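Local coordinates for acyl-CoA Binding Protein (Moniliophthora perniciosa, PDB 3FP5), which probably binds fatty acyl-CoA esters and holds them in an intracellular pool for lipid metabolism, as other members of its family do, at residues A[37-40]-A[41-45]; A[77-80]-A[81-84]. One frame throughout, in Å; residues are numbered along the deposited sequence.

Contact 1: residues A[37-40]-A[41-45]; sequences YFKQ and ATVGD
The ring of Phe38 carries the Thr42 hydroxyl over one face, with OG1 offset toward the rim and 4.1 Å from CE2, while CG2 of the same threonine reaches the ring at CE1. Val12 and Phe8 of helix 5-17 also pack against this phenyl group. Two further flat groups, the Gln40 amide and the Asp45 carboxylate, are turned 42° against each other. Gln40 NE2 gives Asp45 OD1 a nearly straight bond of 2.9 Å; the acceptor lies in the amide plane, but the donor reaches OD1 on its anti side and somewhat out of the carboxylate plane. Both groups have further partners, since NE2 also donates to Thr71 O and OD1 accepts from Gly70 N. Gln40 OE1 comes within 3.3 Å of Gly44 O, a pair of acceptors that Trp65 NE1 reconciles by bonding to Gly44 O and, weakly, to OE1.

The setting is the C-terminal end of helix 28-42, a worked example of a helix that ends near a glycine, with backbone N-H groups gathering on one carbonyl. Gly44 is the first residue to leave helical angles, and its positive phi would jam a side chain against the preceding carbonyl. Lys39 O gathers three backbone donors here: Thr42 N, Val43 N at 2.8 Å and Gly44 N at 3.0 Å. A chi1 of 54° places Thr42 OG1 between the backbone N and the carbonyl carbon, from where it reaches back one turn to donate to Phe38 O at 2.7 Å. On the flank, Lys39 runs alongside Val43, its NZ 4.0 Å from Val43 CG2, and Trp65 of helix 56-66 touches both side chains.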
loop_
_atom_site.group_PDB
_atom_site.type_symbol
_atom_site.label_atom_id
_atom_site.label_comp_id
_atom_site.label_asym_id
_atom_site.label_seq_id
_atom_site.Cartn_x
_atom_site.Cartn_y
_atom_site.Cartn_z
ATOM N N TYR A 37 4.122 -3.123 -1.936
ATOM C CA TYR A 37 4.861 -1.864 -2.012
ATOM C C TYR A 37 5.259 -1.333 -0.637
ATOM O O TYR A 37 6.270 -0.638 -0.509
ATOM C CB TYR A 37 4.128 -0.815 -2.860
ATOM C CG TYR A 37 4.239 -1.132 -4.332
ATOM C CD1 TYR A 37 5.489 -1.197 -4.953
ATOM C CD2 TYR A 37 3.107 -1.405 -5.100
ATOM C CE1 TYR A 37 5.603 -1.490 -6.294
ATOM C CE2 TYR A 37 3.219 -1.721 -6.446
ATOM C CZ TYR A 37 4.477 -1.762 -7.037
ATOM O OH TYR A 37 4.613 -2.069 -8.372
ATOM N N PHE A 38 4.477 -1.660 0.396
ATOM C CA PHE A 38 4.900 -1.321 1.744
ATOM C C PHE A 38 6.237 -1.990 2.086
ATOM O O PHE A 38 7.156 -1.331 2.559
ATOM C CB PHE A 38 3.846 -1.683 2.788
ATOM C CG PHE A 38 4.324 -1.469 4.195
ATOM C CD1 PHE A 38 4.290 -0.203 4.770
ATOM C CD2 PHE A 38 4.839 -2.526 4.935
ATOM C CE1 PHE A 38 4.740 -0.001 6.066
ATOM C CE2 PHE A 38 5.297 -2.331 6.228
ATOM C CZ PHE A 38 5.252 -1.071 6.798
ATOM N N LYS A 39 6.336 -3.296 1.846
ATOM C CA LYS A 39 7.585 -4.002 2.097
ATOM C C LYS A 39 8.704 -3.455 1.216
ATOM O O LYS A 39 9.801 -3.180 1.694
ATOM C CB LYS A 39 7.405 -5.504 1.882
ATOM C CG LYS A 39 6.336 -6.092 2.766
ATOM C CD LYS A 39 6.707 -5.935 4.236
ATOM C CE LYS A 39 7.911 -6.786 4.589
ATOM N NZ LYS A 39 8.068 -6.897 6.076
ATOM N N GLN A 40 8.412 -3.268 -0.066
ATOM C CA GLN A 40 9.431 -2.812 -1.014
ATOM C C GLN A 40 9.941 -1.406 -0.663
ATOM O O GLN A 40 11.108 -1.068 -0.907
ATOM C CB GLN A 40 8.878 -2.854 -2.439
ATOM C CG GLN A 40 9.943 -2.726 -3.532
ATOM C CD GLN A 40 10.890 -3.928 -3.607
ATOM O OE1 GLN A 40 10.555 -5.017 -3.128
ATOM N NE2 GLN A 40 12.063 -3.736 -4.196
ATOM N N ALA A 41 9.061 -0.587 -0.087
ATOM C CA ALA A 41 9.413 0.796 0.259
ATOM C C ALA A 41 10.226 0.900 1.543
ATOM O O ALA A 41 10.941 1.879 1.756
ATOM C CB ALA A 41 8.145 1.661 0.385
ATOM N N THR A 42 10.091 -0.096 2.409
ATOM C CA THR A 42 10.689 -0.020 3.729
ATOM C C THR A 42 11.860 -0.988 3.862
ATOM O O THR A 42 12.982 -0.573 4.146
ATOM C CB THR A 42 9.630 -0.267 4.831
ATOM O OG1 THR A 42 8.958 -1.511 4.588
ATOM C CG2 THR A 42 8.605 0.876 4.839
ATOM N N VAL A 43 11.598 -2.270 3.628
ATOM C CA VAL A 43 12.637 -3.300 3.695
ATOM C C VAL A 43 13.466 -3.370 2.406
ATOM O O VAL A 43 14.674 -3.614 2.435
ATOM C CB VAL A 43 12.027 -4.686 3.986
ATOM C CG1 VAL A 43 13.109 -5.763 3.996
ATOM C CG2 VAL A 43 11.267 -4.664 5.327
ATOM N N GLY A 44 12.803 -3.161 1.277
ATOM C CA GLY A 44 13.434 -3.309 -0.016
ATOM C C GLY A 44 13.148 -4.688 -0.573
ATOM O O GLY A 44 12.105 -5.274 -0.277
ATOM N N ASP A 45 14.079 -5.226 -1.360
ATOM C CA ASP A 45 13.881 -6.530 -1.994
ATOM C C ASP A 45 13.583 -7.628 -0.975
ATOM O O ASP A 45 14.156 -7.654 0.119
ATOM C CB ASP A 45 15.116 -6.924 -2.817
ATOM C CG ASP A 45 15.220 -6.168 -4.140
ATOM O OD1 ASP A 45 14.204 -5.638 -4.622
ATOM O OD2 ASP A 45 16.326 -6.117 -4.721
#

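Contact 2: residues A[77-80]-A[81-84]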
loop_
_atom_site.group_PDB
_atom_site.type_symbol
_atom_site.label_atom_id
_atom_site.label_comp_id
_atom_site.label_asym_id
_atom_site.label_seq_id
_atom_site.Cartn_x
_atom_site.Cartn_y
_atom_site.Cartn_z
ATOM N N TYR A 77 7.142 4.065 -3.011
ATOM C CA TYR A 77 6.423 5.199 -2.411
ATOM C C TYR A 77 5.313 5.677 -3.331
ATOM O O TYR A 77 4.174 5.868 -2.902
ATOM C CB TYR A 77 7.342 6.403 -2.197
ATOM C CG TYR A 77 8.417 6.259 -1.147
ATOM C CD1 TYR A 77 8.344 5.282 -0.160
ATOM C CD2 TYR A 77 9.504 7.132 -1.136
ATOM C CE1 TYR A 77 9.341 5.168 0.808
ATOM C CE2 TYR A 77 10.498 7.025 -0.180
ATOM C CZ TYR A 77 10.417 6.041 0.787
ATOM O OH TYR A 77 11.406 5.945 1.743
ATOM N N GLN A 78 5.666 5.886 -4.594
ATOM C CA GLN A 78 4.742 6.450 -5.569
ATOM C C GLN A 78 3.546 5.532 -5.820
ATOM O O GLN A 78 2.393 5.966 -5.783
ATOM C CB GLN A 78 5.475 6.732 -6.877
ATOM C CG GLN A 78 4.565 7.314 -7.933
ATOM C CD GLN A 78 5.219 7.362 -9.292
ATOM O OE1 GLN A 78 6.239 6.710 -9.529
ATOM N NE2 GLN A 78 4.636 8.139 -10.198
ATOM N N LYS A 79 3.827 4.255 -6.069
ATOM C CA LYS A 79 2.784 3.279 -6.341
ATOM C C LYS A 79 1.825 3.120 -5.159
ATOM O O LYS A 79 0.614 2.992 -5.345
ATOM C CB LYS A 79 3.416 1.930 -6.700
ATOM C CG LYS A 79 4.146 1.946 -8.038
ATOM C CD LYS A 79 3.217 2.441 -9.131
ATOM C CE LYS A 79 3.870 2.357 -10.505
ATOM N NZ LYS A 79 2.999 2.954 -11.559
ATOM N N TYR A 80 2.373 3.119 -3.949
ATOM C CA TYR A 80 1.572 2.958 -2.739
ATOM C C TYR A 80 0.635 4.163 -2.574
ATOM O O TYR A 80 -0.591 4.014 -2.416
ATOM C CB TYR A 80 2.494 2.805 -1.518
ATOM C CG TYR A 80 1.780 2.410 -0.243
ATOM C CD1 TYR A 80 1.851 1.107 0.258
ATOM C CD2 TYR A 80 1.033 3.343 0.467
ATOM C CE1 TYR A 80 1.180 0.757 1.441
ATOM C CE2 TYR A 80 0.371 3.001 1.639
ATOM C CZ TYR A 80 0.442 1.714 2.120
ATOM O OH TYR A 80 -0.233 1.409 3.289
ATOM N N VAL A 81 1.213 5.361 -2.620
ATOM C CA VAL A 81 0.414 6.585 -2.477
ATOM C C VAL A 81 -0.656 6.673 -3.566
ATOM O O VAL A 81 -1.836 6.930 -3.292
ATOM C CB VAL A 81 1.303 7.850 -2.494
ATOM C CG1 VAL A 81 0.435 9.123 -2.614
ATOM C CG2 VAL A 81 2.188 7.886 -1.248
ATOM N N GLU A 82 -0.251 6.444 -4.807
ATOM C CA GLU A 82 -1.189 6.514 -5.915
ATOM C C GLU A 82 -2.345 5.513 -5.812
ATOM O O GLU A 82 -3.483 5.845 -6.164
ATOM C CB GLU A 82 -0.445 6.370 -7.242
ATOM C CG GLU A 82 0.311 7.632 -7.603
ATOM C CD GLU A 82 1.077 7.487 -8.897
ATOM O OE1 GLU A 82 1.129 6.359 -9.438
ATOM O OE2 GLU A 82 1.622 8.507 -9.366
ATOM N N LYS A 83 -2.071 4.303 -5.323
ATOM C CA LYS A 83 -3.138 3.327 -5.131
ATOM C C LYS A 83 -4.151 3.824 -4.096
ATOM O O LYS A 83 -5.362 3.675 -4.273
ATOM C CB LYS A 83 -2.584 1.970 -4.693
ATOM C CG LYS A 83 -3.667 0.918 -4.435
ATOM C CD LYS A 83 -4.538 0.725 -5.664
ATOM C CE LYS A 83 -3.748 0.050 -6.781
ATOM N NZ LYS A 83 -4.598 -0.211 -7.968
ATOM N N LEU A 84 -3.656 4.408 -3.011
ATOM C CA LEU A 84 -4.558 4.947 -1.998
ATOM C C LEU A 84 -5.377 6.101 -2.586
ATOM O O LEU A 84 -6.596 6.193 -2.370
ATOM C CB LEU A 84 -3.772 5.417 -0.769
ATOM C CG LEU A 84 -4.630 6.078 0.313
ATOM C CD1 LEU A 84 -5.750 5.123 0.785
ATOM C CD2 LEU A 84 -3.762 6.518 1.481
HETATM O O HOH W 1 0.097 4.084 -10.146
#
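Glu82 lies back against Gln78, one turn earlier, and can be followed atom by atom. Its CB starts 3.2 Å from Gln78 O, the carbonyl that also receives Glu82 N at 2.9 Å in the ordinary helical bond. CG stays beside the same oxygen: chi1 of -75° sets it next to the backbone N and anti to the carbonyl carbon, which keeps it close to Gln78 O. From there the chain runs extended, and CD packs against Gln78 CG at 3.6 Å. At the tip the two oxygens part company. OE2 accepts from Gln78 NE2 at 3.1 Å. The donor stands above the carboxylate, 43° out of its plane, and the amide and carboxylate planes are turned 63° apart. Glu82 OE1 accepts a bond of 2.6 Å from the oxygen of water 1. That water is in turn weakly approached by Lys79 NZ.

This is an i to i+4 amide-carboxylate pair in the middle of helix 73-91, with glutamine and glutamate running side by side on one flank. Another flank of the same two turns faces the helical bundle: Tyr80 and Leu84 pack on helix 5-17, while Val81 meets Ile103 of helix 94-105. Direct pairing of Lys79 NZ with Glu82 OE1 is not reached, the gap being 4.4 Å, though attraction between the charges probably still favours the water-bridged arrangement. Were Glu82 an alanine, the Gln78 amide would probably lose this acceptor and be more able to turn, and the Lys79 ammonium would lose its nearby negative charge. Farther along, Lys83 bends at its second and third torsions and sends NZ to a salt bridge with Glu86.

Contacts 1 and 2 sit on two neighbouring helices, 28-42 and 73-91, with centres 12 Å apart, and they meet directly. Tyr37 CE2 rests 3.7 Å from Lys79 CB, and Ala41 CB lies equally near Tyr77 CD1. The third junction brings Tyr80 CD1 to 3.8 Å from Phe38 N. The packing between the two contacts thus draws on Tyr37, Phe38 and Ala41 of one helix and on Tyr77, Lys79 and Tyr80 of the other. A bound MES, probably from the crystallisation liquor, lies about 4 Å from the Phe38 side chain, and Tyr80 OH is hydrogen-bonded to a MES; such molecules may mark a pocket. The zinc ion is more distant, about 8 Å from the Tyr77 side chain.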